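Local coordinates for probable chaperone (PDB 4JMF), which probably serves as a type III secretion chaperone of the CesT family, binding an effector protein before its export, at residues V32-C37 with A111-R116. Numbering follows the deposited sequence.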
ATOM      1  N   VAL B  32       4.318  12.490  16.692  1.00 21.35           N
ATOM      2  CA  VAL B  32       3.786  11.398  17.495  1.00 27.43           C
ATOM      3  C   VAL B  32       4.955  10.761  18.220  1.00 25.28           C
ATOM      4  O   VAL B  32       5.705   9.970  17.639  1.00 28.79           O
ATOM      5  CB  VAL B  32       3.044  10.353  16.632  1.00 27.39           C
ATOM      6  CG1 VAL B  32       2.535   9.220  17.493  1.00 22.99           C
ATOM      7  CG2 VAL B  32       1.881  11.005  15.898  1.00 22.67           C
ATOM      8  N   GLY B  33       5.140  11.131  19.481  1.00 26.04           N
ATOM      9  CA  GLY B  33       6.350  10.748  20.186  1.00 24.04           C
ATOM     10  C   GLY B  33       7.532  11.258  19.387  1.00 23.15           C
ATOM     11  O   GLY B  33       7.536  12.399  18.927  1.00 25.58           O
ATOM     12  N   PRO B  34       8.526  10.397  19.171  1.00 25.45           N
ATOM     13  CA  PRO B  34       9.712  10.846  18.431  1.00 28.00           C
ATOM     14  C   PRO B  34       9.513  10.886  16.908  1.00 25.92           C
ATOM     15  O   PRO B  34      10.415  11.309  16.168  1.00 27.83           O
ATOM     16  CB  PRO B  34      10.771   9.817  18.820  1.00 23.50           C
ATOM     17  CG  PRO B  34       9.995   8.580  19.179  1.00 23.45           C
ATOM     18  CD  PRO B  34       8.642   9.011  19.661  1.00 23.75           C
ATOM     19  N   HIS B  35       8.333  10.491  16.446  1.00 25.10           N
ATOM     20  CA  HIS B  35       8.072  10.413  15.007  1.00 25.25           C
ATOM     21  C   HIS B  35       7.334  11.619  14.417  1.00 25.20           C
ATOM     22  O   HIS B  35       6.186  11.909  14.783  1.00 23.35           O
ATOM     23  CB  HIS B  35       7.297   9.134  14.720  1.00 24.83           C
ATOM     24  CG  HIS B  35       7.917   7.921  15.337  1.00 27.92           C
ATOM     25  ND1 HIS B  35       9.123   7.403  14.909  1.00 23.66           N
ATOM     26  CD2 HIS B  35       7.507   7.134  16.361  1.00 24.81           C
ATOM     27  CE1 HIS B  35       9.425   6.345  15.642  1.00 26.31           C
ATOM     28  NE2 HIS B  35       8.462   6.162  16.529  1.00 28.84           N
ATOM     29  N   LEU B  36       7.991  12.316  13.493  1.00 22.69           N
ATOM     30  CA  LEU B  36       7.333  13.378  12.737  1.00 21.13           C
ATOM     31  C   LEU B  36       6.644  12.733  11.528  1.00 23.62           C
ATOM     32  O   LEU B  36       7.316  12.127  10.680  1.00 22.69           O
ATOM     33  CB  LEU B  36       8.349  14.432  12.290  1.00 17.06           C
ATOM     34  CG  LEU B  36       7.848  15.625  11.466  1.00 23.03           C
ATOM     35  CD1 LEU B  36       6.911  16.511  12.285  1.00 21.05           C
ATOM     36  CD2 LEU B  36       8.997  16.437  10.925  1.00 19.11           C
ATOM     37  N   CYS B  37       5.311  12.841  11.474  1.00 19.45           N
ATOM     38  CA  CYS B  37       4.508  12.232  10.421  1.00 20.10           C
ATOM     39  C   CYS B  37       3.790  13.291   9.592  1.00 21.58           C
ATOM     40  O   CYS B  37       3.354  14.315  10.126  1.00 24.95           O
ATOM     41  CB  CYS B  37       3.470  11.294  11.036  1.00 18.67           C
ATOM     42  SG  CYS B  37       4.156  10.052  12.140  1.00 23.52           S
ATOM     43  N   ALA B 111       5.308   0.747  12.892  1.00 24.12           N
ATOM     44  CA  ALA B 111       6.473   0.255  12.160  1.00 23.10           C
ATOM     45  C   ALA B 111       7.662   1.165  12.400  1.00 26.24           C
ATOM     46  O   ALA B 111       8.801   0.709  12.465  1.00 26.43           O
ATOM     47  CB  ALA B 111       6.183   0.144  10.696  1.00 20.21           C
ATOM     48  N   ALA B 112       7.398   2.458  12.527  1.00 22.24           N
ATOM     49  CA  ALA B 112       8.474   3.412  12.781  1.00 28.72           C
ATOM     50  C   ALA B 112       9.133   3.119  14.129  1.00 29.49           C
ATOM     51  O   ALA B 112      10.347   3.287  14.278  1.00 27.62           O
ATOM     52  CB  ALA B 112       7.953   4.841  12.736  1.00 22.23           C
ATOM     53  N   GLU B 113       8.324   2.687  15.101  1.00 29.25           N
ATOM     54  CA  GLU B 113       8.802   2.364  16.448  1.00 31.52           C
ATOM     55  C   GLU B 113       9.731   1.155  16.411  1.00 37.46           C
ATOM     56  O   GLU B 113      10.793   1.138  17.038  1.00 38.33           O
ATOM     57  CB  GLU B 113       7.616   2.041  17.367  1.00 28.62           C
ATOM     58  CG  GLU B 113       7.038   3.233  18.092  1.00 28.60           C
ATOM     59  CD  GLU B 113       7.987   3.788  19.134  1.00 34.12           C
ATOM     60  OE1 GLU B 113       8.101   3.162  20.208  1.00 34.72           O
ATOM     61  OE2 GLU B 113       8.619   4.844  18.885  1.00 35.74           O
ATOM     62  N   GLU B 114       9.308   0.138  15.671  1.00 30.54           N
ATOM     63  CA  GLU B 114      10.042  -1.109  15.564  1.00 37.79           C
ATOM     64  C   GLU B 114      11.410  -0.944  14.899  1.00 42.49           C
ATOM     65  O   GLU B 114      12.383  -1.572  15.315  1.00 46.07           O
ATOM     66  CB  GLU B 114       9.211  -2.083  14.739  1.00 37.29           C
ATOM     67  CG  GLU B 114       9.365  -3.548  15.100  1.00 45.56           C
ATOM     68  CD  GLU B 114       8.226  -4.386  14.530  1.00 54.84           C
ATOM     69  OE1 GLU B 114       7.338  -4.791  15.311  1.00 64.06           O
ATOM     70  OE2 GLU B 114       8.207  -4.627  13.299  1.00 51.36           O
ATOM     71  N   LEU B 115      11.477  -0.100  13.872  1.00 44.68           N
ATOM     72  CA  LEU B 115      12.618  -0.094  12.945  1.00 47.54           C
ATOM     73  C   LEU B 115      13.940   0.434  13.496  1.00 52.90           C
ATOM     74  O   LEU B 115      14.044   1.608  13.859  1.00 51.90           O
ATOM     75  CB  LEU B 115      12.269   0.667  11.665  1.00 41.77           C
ATOM     76  CG  LEU B 115      11.329  -0.074  10.715  1.00 39.88           C
ATOM     77  CD1 LEU B 115      11.105   0.745   9.453  1.00 38.90           C
ATOM     78  CD2 LEU B 115      11.867  -1.457  10.375  1.00 43.92           C
ATOM     79  N   ARG B 116      14.949  -0.443  13.528  1.00 59.58           N
ATOM     80  CA  ARG B 116      16.319  -0.068  13.894  1.00 53.64           C
ATOM     81  C   ARG B 116      17.343  -0.686  12.927  1.00 58.03           C
ATOM     82  O   ARG B 116      17.228  -0.555  11.697  1.00 48.25           O
ATOM     83  CB  ARG B 116      16.635  -0.473  15.346  1.00 57.65           C
ATOM     84  CG  ARG B 116      15.760   0.220  16.417  1.00 61.27           C
ATOM     85  CD  ARG B 116      15.936   1.748  16.418  1.00 62.97           C
ATOM     86  NE  ARG B 116      14.958   2.447  17.258  1.00 61.17           N
ATOM     87  CZ  ARG B 116      13.815   2.966  16.804  1.00 59.49           C
ATOM     88  NH1 ARG B 116      13.497   2.859  15.521  1.00 51.22           N
ATOM     89  NH2 ARG B 116      12.984   3.596  17.628  1.00 53.16           N
TER
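The closest CA atoms of the two segments are those of His35 and Ala112, 7.4 Å apart, where the start of strand 35-41 meets the last turn of helix 98-114. A type II' turn from Val32 to His35 closes a tight beta hairpin between strands 28-32 and 35-41; Gly33 takes its positive phi, and Val32 and His35 are hydrogen-bonded both ways, Val32 N to His35 O at 2.7 Å and His35 N to Val32 O at 2.9 Å. On the other segment, Leu115 is the first residue to leave helical geometry.

The His35 imidazole carries most of the contact. With CG beside the backbone N and anti to the carbonyl carbon (chi1 -50°), the ring extends from the hairpin to the helix. One face rests on Ala112, whose CB stands 3.8 Å from the ring centroid in a CH-pi contact, while Pro34 CG covers the opposite face toward the rim. At the ring edge, His35 NE2 donates a hydrogen bond to Glu113 OE2 at 2.7 Å, bent to 151° and received on the anti lone pair, with the acceptor somewhat tilted from the ring plane. The carboxylate is turned 78° from the imidazole plane; a bend at chi2 folds Glu113 back to the histidine. Two faces and an edge together should fix the ring's rotation, and the carboxylate would probably favour a protonated imidazole.

Val109, about one turn earlier on helix 98-114, also touches His35, as well as Val32 and Cys37, and Ala112 reaches Leu87, so the helix end packs against both the hairpin and strand 85-92. Beyond Val32 the sheet continues into a strand of another protein's chain.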